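PDB 2GIA: mitochondrial RNA-binding protein 2 from Trypanosoma brucei, which binds guide RNA together with its partner MRP1 and probably acts as a matchmaker that brings guide RNA to mRNA in mitochondrial RNA editing. Local coordinates for residues D[58-63]-D[164-169]; D[125-130]-D[137-142]. One frame throughout, in Å; residues are numbered along the deposited sequence.

From the N terminus, segment 58-63 runs into strand 60-67 of the first four-stranded antiparallel sheet and meets 164-169, about 100 residues later; interaction 1 thus closes a long loop. Inside that loop, interaction 2 pairs 125-130 with 137-142 across a short hairpin turn, so it is nested rather than crossed. Interaction 2 builds the middle of the second sheet, whereas interaction 1 lays an outer strand of that sheet, 160-168, against the first. The two share the seam between strands 137-145 and 160-168, where Val-166 N lies 2.7 Å from Leu-139 O, a probable hydrogen bond.

Interaction 1: residues D[58-63]-D[164-169]; sequences RGHLLR and WTVEFD
Leu-62 spreads its two methyls between two aromatic rings: CD1 comes obliquely upon the indole of Trp-164, 3.9 Å from CZ3, and CD2 comes obliquely upon the Phe-168 ring, 3.8 Å from CZ. At the indole edge, in the ring plane, sits Val-166 CG2 from the same strand; the rings of Tyr-75 and Phe-162 also meet Trp-164. The contact joins the two four-stranded antiparallel sheets of the Whirly-like fold of this family. Strands 60-63 and 164-168 pass each other at 73° with axes 8.7 Å apart, a separation and an angle that mean face packing of side chains and not strand pairing; accordingly no hydrogen bond links the segments. Leu-62 holds its CG opposite the backbone N (chi1 -179°), which sends the fork of methyls down onto the other sheet. Between the rings, Val-166 CG1 lies 3.9 Å from Leu-62 CD2, the side chains crossing at a slant, and Val-166 also touches Tyr-75 of strand 70-78. Nearer the start of the strand, the His-60 imidazole approaches the other segment, its CD2 4.2 Å from Val-166 CG2. Its NE2 is 3.9 Å from Thr-165 O, too far to count as a hydrogen bond. The rings of His-50 and Tyr-75 also meet that imidazole. The polar end of the indole is satisfied within its own sheet, where Trp-164 NE1 is hydrogen-bonded to Ser-143 OG.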
loop_
_atom_site.group_PDB
_atom_site.type_symbol
_atom_site.label_atom_id
_atom_site.label_comp_id
_atom_site.label_asym_id
_atom_site.label_seq_id
_atom_site.Cartn_x
_atom_site.Cartn_y
_atom_site.Cartn_z
ATOM N N ARG D 58 -30.125 -21.632 -1.254
ATOM C CA ARG D 58 -29.549 -20.552 -2.041
ATOM C C ARG D 58 -28.447 -19.763 -1.306
ATOM O O ARG D 58 -27.869 -18.821 -1.848
ATOM C CB ARG D 58 -30.681 -19.632 -2.516
ATOM C CG ARG D 58 -31.726 -20.392 -3.356
ATOM C CD ARG D 58 -32.720 -19.478 -4.081
ATOM N NE ARG D 58 -33.626 -18.784 -3.165
ATOM C CZ ARG D 58 -34.552 -17.901 -3.543
ATOM N NH1 ARG D 58 -34.703 -17.596 -4.831
ATOM N NH2 ARG D 58 -35.326 -17.318 -2.630
ATOM N N GLY D 59 -28.155 -20.169 -0.074
ATOM C CA GLY D 59 -27.121 -19.512 0.705
ATOM C C GLY D 59 -25.772 -20.186 0.489
ATOM O O GLY D 59 -25.684 -21.411 0.415
ATOM N N HIS D 60 -24.712 -19.392 0.378
ATOM C CA HIS D 60 -23.386 -19.952 0.161
ATOM C C HIS D 60 -22.300 -19.072 0.789
ATOM O O HIS D 60 -22.546 -17.924 1.182
ATOM C CB HIS D 60 -23.093 -20.129 -1.351
ATOM C CG HIS D 60 -23.260 -18.873 -2.151
ATOM N ND1 HIS D 60 -24.457 -18.511 -2.732
ATOM C CD2 HIS D 60 -22.389 -17.874 -2.432
ATOM C CE1 HIS D 60 -24.318 -17.340 -3.333
ATOM N NE2 HIS D 60 -23.074 -16.932 -3.164
ATOM N N LEU D 61 -21.116 -19.656 0.895
ATOM C CA LEU D 61 -19.952 -18.985 1.444
ATOM C C LEU D 61 -18.753 -19.274 0.545
ATOM O O LEU D 61 -18.519 -20.434 0.142
ATOM C CB LEU D 61 -19.648 -19.503 2.857
ATOM C CG LEU D 61 -18.259 -19.203 3.446
ATOM C CD1 LEU D 61 -18.102 -17.701 3.790
ATOM C CD2 LEU D 61 -18.080 -20.043 4.698
ATOM N N LEU D 62 -18.014 -18.220 0.202
ATOM C CA LEU D 62 -16.793 -18.403 -0.569
ATOM C C LEU D 62 -15.696 -17.870 0.326
ATOM O O LEU D 62 -15.773 -16.716 0.794
ATOM C CB LEU D 62 -16.802 -17.603 -1.878
ATOM C CG LEU D 62 -15.525 -17.785 -2.729
ATOM C CD1 LEU D 62 -15.483 -19.188 -3.341
ATOM C CD2 LEU D 62 -15.506 -16.767 -3.843
ATOM N N ARG D 63 -14.713 -18.719 0.630
ATOM C CA ARG D 63 -13.598 -18.261 1.424
ATOM C C ARG D 63 -12.488 -18.154 0.389
ATOM O O ARG D 63 -12.337 -19.045 -0.479
ATOM C CB ARG D 63 -13.251 -19.256 2.521
ATOM C CG ARG D 63 -14.379 -19.436 3.579
ATOM C CD ARG D 63 -13.854 -20.149 4.835
ATOM N NE ARG D 63 -12.925 -19.280 5.560
ATOM C CZ ARG D 63 -11.636 -19.534 5.795
ATOM N NH1 ARG D 63 -11.066 -20.658 5.370
ATOM N NH2 ARG D 63 -10.907 -18.652 6.469
ATOM N N TRP D 164 -21.652 -23.116 -10.156
ATOM C CA TRP D 164 -21.859 -22.156 -9.077
ATOM C C TRP D 164 -21.419 -20.760 -9.501
ATOM O O TRP D 164 -20.586 -20.618 -10.393
ATOM C CB TRP D 164 -21.099 -22.608 -7.831
ATOM C CG TRP D 164 -19.625 -22.890 -8.055
ATOM C CD1 TRP D 164 -19.063 -24.017 -8.613
ATOM C CD2 TRP D 164 -18.527 -22.065 -7.629
ATOM N NE1 TRP D 164 -17.685 -23.941 -8.546
ATOM C CE2 TRP D 164 -17.333 -22.757 -7.957
ATOM C CE3 TRP D 164 -18.443 -20.809 -7.013
ATOM C CZ2 TRP D 164 -16.063 -22.228 -7.665
ATOM C CZ3 TRP D 164 -17.184 -20.289 -6.724
ATOM C CH2 TRP D 164 -16.011 -20.997 -7.057
ATOM N N THR D 165 -21.993 -19.746 -8.858
ATOM C CA THR D 165 -21.706 -18.334 -9.161
ATOM C C THR D 165 -21.574 -17.560 -7.859
ATOM O O THR D 165 -22.354 -17.791 -6.927
ATOM C CB THR D 165 -22.882 -17.651 -9.936
ATOM O OG1 THR D 165 -23.111 -18.324 -11.174
ATOM C CG2 THR D 165 -22.554 -16.202 -10.262
ATOM N N VAL D 166 -20.610 -16.636 -7.796
ATOM C CA VAL D 166 -20.453 -15.799 -6.606
ATOM C C VAL D 166 -20.387 -14.353 -7.090
ATOM O O VAL D 166 -19.526 -14.008 -7.895
ATOM C CB VAL D 166 -19.170 -16.135 -5.801
ATOM C CG1 VAL D 166 -19.008 -15.152 -4.626
ATOM C CG2 VAL D 166 -19.264 -17.556 -5.241
ATOM N N GLU D 167 -21.323 -13.532 -6.627
ATOM C CA GLU D 167 -21.380 -12.125 -6.979
ATOM C C GLU D 167 -20.506 -11.357 -5.967
ATOM O O GLU D 167 -20.517 -11.648 -4.769
ATOM C CB GLU D 167 -22.820 -11.580 -6.861
ATOM C CG GLU D 167 -23.855 -12.176 -7.841
ATOM C CD GLU D 167 -23.436 -12.046 -9.293
ATOM O OE1 GLU D 167 -22.599 -11.172 -9.628
ATOM O OE2 GLU D 167 -23.950 -12.819 -10.116
ATOM N N PHE D 168 -19.764 -10.382 -6.456
ATOM C CA PHE D 168 -18.936 -9.561 -5.593
ATOM C C PHE D 168 -19.488 -8.143 -5.682
ATOM O O PHE D 168 -19.400 -7.536 -6.752
ATOM C CB PHE D 168 -17.483 -9.545 -6.097
ATOM C CG PHE D 168 -16.725 -10.813 -5.819
ATOM C CD1 PHE D 168 -15.742 -10.848 -4.818
ATOM C CD2 PHE D 168 -16.999 -11.976 -6.547
ATOM C CE1 PHE D 168 -15.044 -12.036 -4.554
ATOM C CE2 PHE D 168 -16.314 -13.175 -6.294
ATOM C CZ PHE D 168 -15.334 -13.211 -5.301
ATOM N N ASP D 169 -20.061 -7.621 -4.605
ATOM C CA ASP D 169 -20.542 -6.235 -4.644
ATOM C C ASP D 169 -19.341 -5.266 -4.513
ATOM O O ASP D 169 -18.187 -5.687 -4.578
ATOM C CB ASP D 169 -21.627 -5.968 -3.566
ATOM C CG ASP D 169 -21.092 -5.982 -2.127
ATOM O OD1 ASP D 169 -19.863 -5.955 -1.907
ATOM O OD2 ASP D 169 -21.926 -6.006 -1.191
#

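Interaction 2: residues D[125-130]-D[137-142]; sequences ATFTPN and FTLKCT
With CG anti to its backbone N (chi1 -176°), the Phe-127 side chain leans diagonally across to the partner strand, toward Phe-137, whose own CG lies beside its N (chi1 -62°), and the two rings come to lie almost parallel, planes at 7°. Their centroids are 5.5 Å apart and the rings are slid so far that they barely overlap; the closest approach is Phe-127 CZ to Phe-137 CB at 3.4 Å. Pro-129 adds to the same patch, its CA lying 3.5 Å from Phe-137 CD1. Helix 101-109 packs on both phenylalanines, and the Phe-105 ring meets that of Phe-127. The backbones beneath form an antiparallel beta hairpin in the middle of the second sheet. Thr-126 with Lys-140 and Thr-128 with Thr-138 are its hydrogen-bonded pairs, each closed by two bonds; Thr-138 N to Thr-128 O is the shortest at 2.8 Å, whereas Thr-128 N approaches Thr-138 O at 3.2 Å from a direction tilted out of the carbonyl plane. Phe-127 with Leu-139 and Ala-125 with Cys-141 are non-hydrogen-bonded pairs, and on their buried face Ala-125 CB meets Cys-141 CB at 3.6 Å. On the other face the extended Lys-140 side chain runs past Thr-126, with CD 3.7 Å from OG1. Near the turn, Asn-130 CB packs 3.6 Å from Thr-138 OG1, a hydroxyl that is hydrogen-bonded to Glu-167 OE1, while Asn-130 OD1 accepts from the backbone N of Ala-132.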
loop_
_atom_site.group_PDB
_atom_site.type_symbol
_atom_site.label_atom_id
_atom_site.label_comp_id
_atom_site.label_asym_id
_atom_site.label_seq_id
_atom_site.Cartn_x
_atom_site.Cartn_y
_atom_site.Cartn_z
ATOM N N ALA D 125 -13.922 -21.624 -15.357
ATOM C CA ALA D 125 -14.536 -20.415 -14.783
ATOM C C ALA D 125 -14.142 -19.112 -15.450
ATOM O O ALA D 125 -13.095 -19.035 -16.113
ATOM C CB ALA D 125 -14.200 -20.332 -13.293
ATOM N N THR D 126 -14.999 -18.097 -15.278
ATOM C CA THR D 126 -14.749 -16.740 -15.784
ATOM C C THR D 126 -14.987 -15.732 -14.649
ATOM O O THR D 126 -15.791 -15.988 -13.725
ATOM C CB THR D 126 -15.698 -16.312 -16.978
ATOM O OG1 THR D 126 -17.032 -16.107 -16.496
ATOM C CG2 THR D 126 -15.667 -17.367 -18.089
ATOM N N PHE D 127 -14.298 -14.589 -14.725
ATOM C CA PHE D 127 -14.455 -13.523 -13.740
ATOM C C PHE D 127 -14.585 -12.294 -14.622
ATOM O O PHE D 127 -13.680 -11.970 -15.368
ATOM C CB PHE D 127 -13.204 -13.414 -12.822
ATOM C CG PHE D 127 -13.347 -12.394 -11.737
ATOM C CD1 PHE D 127 -14.098 -12.683 -10.593
ATOM C CD2 PHE D 127 -12.770 -11.131 -11.866
ATOM C CE1 PHE D 127 -14.286 -11.726 -9.573
ATOM C CE2 PHE D 127 -12.946 -10.171 -10.872
ATOM C CZ PHE D 127 -13.709 -10.469 -9.713
ATOM N N THR D 128 -15.700 -11.594 -14.486
ATOM C CA THR D 128 -15.981 -10.457 -15.322
ATOM C C THR D 128 -16.705 -9.386 -14.540
ATOM O O THR D 128 -17.247 -9.652 -13.455
ATOM C CB THR D 128 -16.926 -10.926 -16.456
ATOM O OG1 THR D 128 -18.113 -11.452 -15.852
ATOM C CG2 THR D 128 -16.297 -12.076 -17.249
ATOM N N PRO D 129 -16.737 -8.157 -15.076
ATOM C CA PRO D 129 -17.442 -7.068 -14.394
ATOM C C PRO D 129 -18.941 -7.365 -14.521
ATOM O O PRO D 129 -19.385 -8.005 -15.482
ATOM C CB PRO D 129 -17.094 -5.818 -15.201
ATOM C CG PRO D 129 -15.962 -6.203 -16.060
ATOM C CD PRO D 129 -15.940 -7.678 -16.215
ATOM N N ASN D 130 -19.720 -6.918 -13.553
ATOM C CA ASN D 130 -21.159 -7.125 -13.620
ATOM C C ASN D 130 -21.763 -5.808 -14.114
ATOM O O ASN D 130 -21.623 -4.773 -13.473
ATOM C CB ASN D 130 -21.734 -7.483 -12.249
ATOM C CG ASN D 130 -23.235 -7.700 -12.303
ATOM O OD1 ASN D 130 -23.899 -7.220 -13.228
ATOM N ND2 ASN D 130 -23.780 -8.417 -11.317
ATOM N N PHE D 137 -18.461 -7.321 -9.656
ATOM C CA PHE D 137 -17.956 -8.369 -10.512
ATOM C C PHE D 137 -18.652 -9.681 -10.246
ATOM O O PHE D 137 -19.311 -9.838 -9.218
ATOM C CB PHE D 137 -16.455 -8.526 -10.267
ATOM C CG PHE D 137 -15.672 -7.288 -10.594
ATOM C CD1 PHE D 137 -15.084 -7.131 -11.846
ATOM C CD2 PHE D 137 -15.599 -6.237 -9.685
ATOM C CE1 PHE D 137 -14.434 -5.931 -12.190
ATOM C CE2 PHE D 137 -14.953 -5.038 -10.020
ATOM C CZ PHE D 137 -14.373 -4.886 -11.269
ATOM N N THR D 138 -18.470 -10.618 -11.180
ATOM C CA THR D 138 -19.091 -11.929 -11.071
ATOM C C THR D 138 -18.152 -13.099 -11.342
ATOM O O THR D 138 -17.486 -13.116 -12.359
ATOM C CB THR D 138 -20.274 -12.067 -12.082
ATOM O OG1 THR D 138 -21.259 -11.069 -11.788
ATOM C CG2 THR D 138 -20.906 -13.469 -11.948
ATOM N N LEU D 139 -18.106 -14.058 -10.418
ATOM C CA LEU D 139 -17.317 -15.277 -10.587
ATOM C C LEU D 139 -18.367 -16.373 -10.971
ATOM O O LEU D 139 -19.318 -16.610 -10.213
ATOM C CB LEU D 139 -16.628 -15.690 -9.267
ATOM C CG LEU D 139 -15.854 -17.032 -9.291
ATOM C CD1 LEU D 139 -14.786 -16.976 -10.333
ATOM C CD2 LEU D 139 -15.230 -17.374 -7.931
ATOM N N LYS D 140 -18.212 -16.965 -12.156
ATOM C CA LYS D 140 -19.112 -18.031 -12.677
ATOM C C LYS D 140 -18.210 -19.222 -12.946
ATOM O O LYS D 140 -17.201 -19.093 -13.649
ATOM C CB LYS D 140 -19.748 -17.639 -14.011
ATOM C CG LYS D 140 -20.435 -16.295 -14.050
ATOM C CD LYS D 140 -20.611 -15.850 -15.506
ATOM C CE LYS D 140 -21.152 -14.427 -15.652
ATOM N NZ LYS D 140 -21.204 -14.077 -17.107
ATOM N N CYS D 141 -18.579 -20.385 -12.425
ATOM C CA CYS D 141 -17.740 -21.549 -12.589
ATOM C C CYS D 141 -18.544 -22.832 -12.767
ATOM O O CYS D 141 -19.623 -22.986 -12.198
ATOM C CB CYS D 141 -16.859 -21.690 -11.347
ATOM S SG CYS D 141 -15.670 -23.075 -11.370
ATOM N N THR D 142 -18.010 -23.740 -13.567
ATOM C CA THR D 142 -18.640 -25.041 -13.750
ATOM C C THR D 142 -17.546 -25.998 -13.333
ATOM O O THR D 142 -16.536 -26.099 -14.010
ATOM C CB THR D 142 -19.000 -25.318 -15.220
ATOM O OG1 THR D 142 -17.883 -25.009 -16.057
ATOM C CG2 THR D 142 -20.167 -24.494 -15.638
HETATM O O HOH W 1 -21.817 -8.682 -8.475
#